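Local coordinates for endoribonuclease AbiQ (Lactococcus lactis, PDB 4GLK), which acts as the toxin of a type III toxin-antitoxin system, an endoribonuclease that gives antiviral defence and is neutralised by the antitoxin RNA AntiQ, at residues A[123-126]-A[127-131]; A[151-155]-A[156-160]. The protein carries 1 engineered substitution. All coordinates share one frame; numbering follows the deposited sequence.

Contact 1 (A[123-126]-A[127-131]); sequences KSIS and EKIEN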
ATOM      1  N   LYS A 123     -12.649   1.484   3.584  1.00 25.62           N
ATOM      2  CA  LYS A 123     -13.628   2.385   2.951  1.00 25.83           C
ATOM      3  C   LYS A 123     -14.210   3.372   3.952  1.00 27.53           C
ATOM      4  O   LYS A 123     -14.320   4.551   3.623  1.00 25.87           O
ATOM      5  CB  LYS A 123     -14.754   1.602   2.259  1.00 28.13           C
ATOM      6  CG  LYS A 123     -14.324   0.967   0.957  1.00 33.29           C
ATOM      7  CD  LYS A 123     -15.543   0.740   0.084  1.00 46.34           C
ATOM      8  CE  LYS A 123     -15.196   0.018  -1.181  1.00 56.75           C
ATOM      9  NZ  LYS A 123     -15.137  -1.449  -0.986  1.00 74.12           N
ATOM     10  N   SER A 124     -14.499   2.912   5.202  1.00 24.66           N
ATOM     11  CA  SER A 124     -15.012   3.760   6.278  1.00 24.84           C
ATOM     12  C   SER A 124     -13.980   4.799   6.760  1.00 29.53           C
ATOM     13  O   SER A 124     -14.368   5.812   7.349  1.00 30.75           O
ATOM     14  CB  SER A 124     -15.484   2.911   7.456  1.00 29.74           C
ATOM     15  OG  SER A 124     -14.399   2.475   8.267  1.00 37.69           O
ATOM     16  N   ILE A 125     -12.674   4.508   6.582  1.00 25.27           N
ATOM     17  CA  ILE A 125     -11.585   5.420   6.973  1.00 24.36           C
ATOM     18  C   ILE A 125     -10.795   5.928   5.732  1.00 25.38           C
ATOM     19  O   ILE A 125      -9.610   6.236   5.848  1.00 26.99           O
ATOM     20  CB  ILE A 125     -10.671   4.803   8.089  1.00 28.12           C
ATOM     21  CG1 ILE A 125      -9.839   3.596   7.589  1.00 28.16           C
ATOM     22  CG2 ILE A 125     -11.479   4.448   9.349  1.00 28.96           C
ATOM     23  CD1 ILE A 125      -8.431   3.503   8.215  1.00 29.66           C
ATOM     24  N   SER A 126     -11.449   6.019   4.555  1.00 20.13           N
ATOM     25  CA  SER A 126     -10.791   6.445   3.311  1.00 20.56           C
ATOM     26  C   SER A 126     -10.186   7.842   3.354  1.00 25.77           C
ATOM     27  O   SER A 126      -9.136   8.041   2.753  1.00 25.87           O
ATOM     28  CB  SER A 126     -11.703   6.267   2.100  1.00 23.30           C
ATOM     29  OG  SER A 126     -12.880   7.030   2.270  1.00 33.07           O
ATOM     30  N   GLU A 127     -10.818   8.798   4.083  1.00 24.48           N
ATOM     31  CA  GLU A 127     -10.285  10.164   4.255  1.00 24.59           C
ATOM     32  C   GLU A 127      -8.936  10.134   5.029  1.00 26.77           C
ATOM     33  O   GLU A 127      -7.997  10.846   4.684  1.00 26.58           O
ATOM     34  CB  GLU A 127     -11.296  11.035   5.005  1.00 26.46           C
ATOM     35  CG  GLU A 127     -10.978  12.515   4.895  1.00 42.72           C
ATOM     36  CD  GLU A 127     -11.879  13.478   5.645  1.00 81.04           C
ATOM     37  OE1 GLU A 127     -12.988  13.073   6.068  1.00 84.39           O
ATOM     38  OE2 GLU A 127     -11.462  14.647   5.819  1.00 79.43           O
ATOM     39  N   LYS A 128      -8.859   9.315   6.073  1.00 23.00           N
ATOM     40  CA  LYS A 128      -7.646   9.164   6.872  1.00 22.24           C
ATOM     41  C   LYS A 128      -6.579   8.501   6.006  1.00 24.22           C
ATOM     42  O   LYS A 128      -5.443   8.942   6.030  1.00 23.74           O
ATOM     43  CB  LYS A 128      -7.947   8.291   8.084  1.00 23.48           C
ATOM     44  CG  LYS A 128      -6.746   7.867   8.875  1.00 25.81           C
ATOM     45  CD  LYS A 128      -7.170   6.763   9.804  1.00 37.58           C
ATOM     46  CE  LYS A 128      -6.091   6.412  10.759  1.00 40.80           C
ATOM     47  NZ  LYS A 128      -6.197   7.229  11.983  1.00 55.47           N
ATOM     48  N   ILE A 129      -6.958   7.471   5.222  1.00 22.47           N
ATOM     49  CA  ILE A 129      -6.022   6.766   4.326  1.00 20.96           C
ATOM     50  C   ILE A 129      -5.443   7.735   3.325  1.00 26.18           C
ATOM     51  O   ILE A 129      -4.223   7.785   3.152  1.00 26.21           O
ATOM     52  CB  ILE A 129      -6.667   5.517   3.662  1.00 22.15           C
ATOM     53  CG1 ILE A 129      -6.975   4.461   4.739  1.00 22.81           C
ATOM     54  CG2 ILE A 129      -5.739   4.924   2.584  1.00 20.85           C
ATOM     55  CD1 ILE A 129      -7.786   3.330   4.276  1.00 28.09           C
ATOM     56  N   GLU A 130      -6.318   8.507   2.670  1.00 24.76           N
ATOM     57  CA  GLU A 130      -5.915   9.490   1.659  1.00 24.91           C
ATOM     58  C   GLU A 130      -5.006  10.561   2.255  1.00 25.34           C
ATOM     59  O   GLU A 130      -3.933  10.799   1.701  1.00 24.80           O
ATOM     60  CB  GLU A 130      -7.139  10.104   0.964  1.00 26.99           C
ATOM     61  CG  GLU A 130      -7.807   9.149  -0.020  1.00 49.69           C
ATOM     62  CD  GLU A 130      -9.050   9.621  -0.758  1.00 79.26           C
ATOM     63  OE1 GLU A 130      -9.492  10.775  -0.541  1.00 84.76           O
ATOM     64  OE2 GLU A 130      -9.581   8.828  -1.566  1.00 74.83           O
ATOM     65  N   ASN A 131      -5.371  11.099   3.440  1.00 21.70           N
ATOM     66  CA  ASN A 131      -4.591  12.138   4.138  1.00 22.87           C
ATOM     67  C   ASN A 131      -3.262  11.687   4.694  1.00 24.62           C
ATOM     68  O   ASN A 131      -2.279  12.409   4.548  1.00 23.93           O
ATOM     69  CB  ASN A 131      -5.404  12.875   5.167  1.00 23.31           C
ATOM     70  CG  ASN A 131      -6.310  13.886   4.520  1.00 38.58           C
ATOM     71  OD1 ASN A 131      -5.918  15.015   4.283  1.00 35.77           O
ATOM     72  ND2 ASN A 131      -7.524  13.490   4.181  1.00 25.90           N
TER
HETATM   73  O   HOH W   1     -13.509   8.439   5.379  1.00 38.76           O
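I125 O accepts from I129 N at 3.0 Å and S126 O from E130 N at 2.9 Å, which makes the first turn of helix 126-143. The motif is a helix-to-helix junction. Helix 110-124 ends at S124, I125 leaves helical backbone angles and takes the N-cap position, and the new helix starts at S126.

The side chain of I125 packs forward onto that first turn. Its CG1 sits between the backbone N and the carbonyl carbon (chi1 68°). This places CG1 over the new turn, and CD1 beyond it meets K128 and I129. I125 CD1 lies 3.8 Å from K128 CD, with the two chains side by side and pointing the same way. I125 CD1 also comes to 3.9 Å from I129 CG1, but here the chains cross at about a right angle. T72 of strand 71-76 touches I125 and K128, and L3 touches I129.

On the polar side, S126 OG turns back and donates to K123 O at 3.2 Å. This ties the new helix to the last turn of the old one. A water accepts from E127 N at 3.0 Å, serving an early N-H of the helix. The same water donates weakly to S124 O, so it too spans the junction. E130 lays its aliphatic part along the start of the helix, with CG 3.3 Å from S126 O.

One turn on, E127 O is gripped by two donors from N131, the backbone N and the side-chain amide, which arrive from opposite faces of the carbonyl plane. The hydrogen bond from the side-chain amide, N131 ND2 to E127 O, is 2.7 Å long and nearly straight at 168°, with the acceptor in the plane of the amide.

Contact 2 (A[151-155]-A[156-160]); sequences FSCDF and KLLEA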
ATOM      1  N   PHE A 151      12.402   5.671   5.938  1.00 29.05           N
ATOM      2  CA  PHE A 151      11.451   4.547   5.887  1.00 28.09           C
ATOM      3  C   PHE A 151      10.728   4.429   4.575  1.00 30.55           C
ATOM      4  O   PHE A 151      10.274   3.348   4.212  1.00 30.84           O
ATOM      5  CB  PHE A 151      10.398   4.651   7.007  1.00 29.44           C
ATOM      6  CG  PHE A 151      10.803   3.960   8.286  1.00 30.88           C
ATOM      7  CD1 PHE A 151      10.974   2.580   8.327  1.00 32.80           C
ATOM      8  CD2 PHE A 151      11.044   4.691   9.444  1.00 34.44           C
ATOM      9  CE1 PHE A 151      11.368   1.942   9.508  1.00 36.01           C
ATOM     10  CE2 PHE A 151      11.420   4.046  10.632  1.00 35.27           C
ATOM     11  CZ  PHE A 151      11.590   2.677  10.650  1.00 33.83           C
ATOM     12  N   SER A 152      10.572   5.519   3.883  1.00 28.24           N
ATOM     13  CA  SER A 152       9.777   5.444   2.678  1.00 29.69           C
ATOM     14  C   SER A 152      10.519   5.273   1.400  1.00 32.28           C
ATOM     15  O   SER A 152      11.726   5.508   1.337  1.00 29.95           O
ATOM     16  CB  SER A 152       8.765   6.582   2.610  1.00 36.20           C
ATOM     17  OG  SER A 152       9.445   7.820   2.680  1.00 52.95           O
ATOM     18  N   CYS A 153       9.790   4.784   0.388  1.00 31.11           N
ATOM     19  CA  CYS A 153      10.240   4.590  -0.983  1.00 32.51           C
ATOM     20  C   CYS A 153      10.647   5.958  -1.490  1.00 34.81           C
ATOM     21  O   CYS A 153      10.087   6.971  -1.052  1.00 33.99           O
ATOM     22  CB  CYS A 153       9.100   4.029  -1.830  1.00 34.09           C
ATOM     23  SG  CYS A 153       8.708   2.283  -1.521  1.00 39.12           S
ATOM     24  N   ASP A 154      11.581   6.009  -2.434  1.00 30.53           N
ATOM     25  CA  ASP A 154      11.954   7.284  -3.042  1.00 28.59           C
ATOM     26  C   ASP A 154      10.831   7.507  -4.073  1.00 29.85           C
ATOM     27  O   ASP A 154      10.945   7.047  -5.207  1.00 29.56           O
ATOM     28  CB  ASP A 154      13.345   7.170  -3.692  1.00 30.15           C
ATOM     29  CG  ASP A 154      13.889   8.455  -4.292  1.00 40.08           C
ATOM     30  OD1 ASP A 154      13.095   9.402  -4.491  1.00 40.42           O
ATOM     31  OD2 ASP A 154      15.108   8.494  -4.609  1.00 43.25           O
ATOM     32  N   PHE A 155       9.704   8.119  -3.625  1.00 23.95           N
ATOM     33  CA  PHE A 155       8.491   8.335  -4.416  1.00 22.60           C
ATOM     34  C   PHE A 155       8.693   8.975  -5.781  1.00 28.53           C
ATOM     35  O   PHE A 155       8.119   8.509  -6.761  1.00 28.77           O
ATOM     36  CB  PHE A 155       7.398   9.046  -3.597  1.00 23.43           C
ATOM     37  CG  PHE A 155       6.948   8.302  -2.362  1.00 23.40           C
ATOM     38  CD1 PHE A 155       6.483   6.991  -2.449  1.00 23.52           C
ATOM     39  CD2 PHE A 155       6.954   8.920  -1.118  1.00 24.48           C
ATOM     40  CE1 PHE A 155       6.104   6.293  -1.304  1.00 24.03           C
ATOM     41  CE2 PHE A 155       6.573   8.216   0.032  1.00 27.60           C
ATOM     42  CZ  PHE A 155       6.130   6.912  -0.072  1.00 24.41           C
ATOM     43  N   LYS A 156       9.499  10.041  -5.845  1.00 28.09           N
ATOM     44  CA  LYS A 156       9.803  10.762  -7.081  1.00 27.60           C
ATOM     45  C   LYS A 156      10.584   9.970  -8.117  1.00 30.92           C
ATOM     46  O   LYS A 156      10.273  10.048  -9.309  1.00 29.84           O
ATOM     47  CB  LYS A 156      10.448  12.102  -6.766  1.00 30.35           C
ATOM     48  CG  LYS A 156       9.445  13.249  -6.852  1.00 43.43           C
ATOM     49  CD  LYS A 156       8.356  13.278  -5.809  1.00 47.97           C
ATOM     50  CE  LYS A 156       7.751  14.659  -5.720  1.00 51.27           C
ATOM     51  NZ  LYS A 156       6.685  14.867  -6.727  1.00 53.69           N
ATOM     52  N   LEU A 157      11.572   9.196  -7.669  1.00 29.45           N
ATOM     53  CA  LEU A 157      12.358   8.314  -8.537  1.00 30.31           C
ATOM     54  C   LEU A 157      11.414   7.233  -9.136  1.00 33.12           C
ATOM     55  O   LEU A 157      11.481   6.953 -10.334  1.00 31.97           O
ATOM     56  CB  LEU A 157      13.502   7.664  -7.723  1.00 31.12           C
ATOM     57  CG  LEU A 157      14.282   6.513  -8.384  1.00 36.82           C
ATOM     58  CD1 LEU A 157      15.275   7.038  -9.400  1.00 36.74           C
ATOM     59  CD2 LEU A 157      15.008   5.669  -7.342  1.00 38.77           C
ATOM     60  N   LEU A 158      10.500   6.690  -8.307  1.00 28.69           N
ATOM     61  CA  LEU A 158       9.533   5.682  -8.739  1.00 28.66           C
ATOM     62  C   LEU A 158       8.585   6.264  -9.795  1.00 29.55           C
ATOM     63  O   LEU A 158       8.313   5.600 -10.780  1.00 28.03           O
ATOM     64  CB  LEU A 158       8.752   5.097  -7.551  1.00 28.46           C
ATOM     65  CG  LEU A 158       9.496   4.203  -6.549  1.00 33.60           C
ATOM     66  CD1 LEU A 158       8.573   3.804  -5.426  1.00 32.48           C
ATOM     67  CD2 LEU A 158       9.958   2.889  -7.189  1.00 37.39           C
ATOM     68  N   GLU A 159       8.161   7.520  -9.620  1.00 25.98           N
ATOM     69  CA  GLU A 159       7.324   8.250 -10.569  1.00 26.70           C
ATOM     70  C   GLU A 159       8.040   8.429 -11.904  1.00 32.81           C
ATOM     71  O   GLU A 159       7.428   8.176 -12.932  1.00 32.38           O
ATOM     72  CB  GLU A 159       6.920   9.619 -10.012  1.00 27.90           C
ATOM     73  CG  GLU A 159       5.809   9.548  -8.980  1.00 33.31           C
ATOM     74  CD  GLU A 159       5.431  10.860  -8.317  1.00 36.61           C
ATOM     75  OE1 GLU A 159       4.597  10.830  -7.388  1.00 34.12           O
ATOM     76  OE2 GLU A 159       5.938  11.919  -8.742  1.00 36.39           O
ATOM     77  N   ALA A 160       9.345   8.789 -11.883  1.00 31.08           N
ATOM     78  CA  ALA A 160      10.181   8.947 -13.075  1.00 32.63           C
ATOM     79  C   ALA A 160      10.315   7.624 -13.798  1.00 36.90           C
ATOM     80  O   ALA A 160      10.195   7.586 -15.024  1.00 36.46           O
ATOM     81  CB  ALA A 160      11.563   9.478 -12.701  1.00 33.80           C
TER
HETATM   82  O   HOH W   2      11.066  11.238  -3.349  1.00 36.89           O
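The ring of F155 has C153 O on one face, 3.6 Å above the plane and over its centre. V136 of helix 126-143 and M92 of strand 79-94 also touch this buried side chain. The second flat group is the carboxylate of D154. L157 CB lies over one of its faces, 3.5 Å from D154 CG, and the two side chains cross at about a right angle. A water donates to D154 OD1 at 3.0 Å.

The carboxylate gets there because D154 CG stands opposite the backbone N (chi1 -177°), which leaves it beside the carbonyl carbon and lays the carboxylate against L157. The water on OD1 also accepts from K156 N at 3.2 Å. It bridges the carboxylate to an N-H of the first turn. The nearby helix start would probably favour the charged carboxylate. The backbone closes the turn: L158 N donates to D154 O at 3.2 Å, and E159 N donates to F155 O.

On the apolar side, C153 CB meets L158 CD1 at 3.6 Å. L158 also touches I93 and P94 of strand 79-94, so it packs the helix on that strand. K156 and E159 lie one turn apart and form a long salt bridge, K156 NZ to E159 OE2 at 3.6 Å. Both have firmer partners outside: K156 NZ bonds Y137 OH, while E159 OE1 bonds the hydroxyls of Y46 and Y137.

Before the helix, D154 is the centre of an inverse gamma turn, with a weak bond from F155 N to C153 O. The arrangement is a helix N-terminus entered directly from a tight turn, with an aspartate at the N-cap position that reaches the first turn through a water.

Both contacts are helix starts in the one ToxN domain. Contact 1 comes first along the chain, at the break between helix 110-124 and helix 126-143. Contact 2 follows, between helix 146-151 and helix 155-166. Their centres are 22 Å apart and their nearest atoms about 11 Å, so they do not touch. Helix 126-143 connects them: contact 1 forms its start, and its later part bears on contact 2 through V136, Y137 and A140. The antiparallel sheet is also shared. Contact 1 meets strand 71-76 and contact 2 meets the neighbouring strand 79-94. Two of the C-terminal helices thus begin beside neighbouring strands of one sheet.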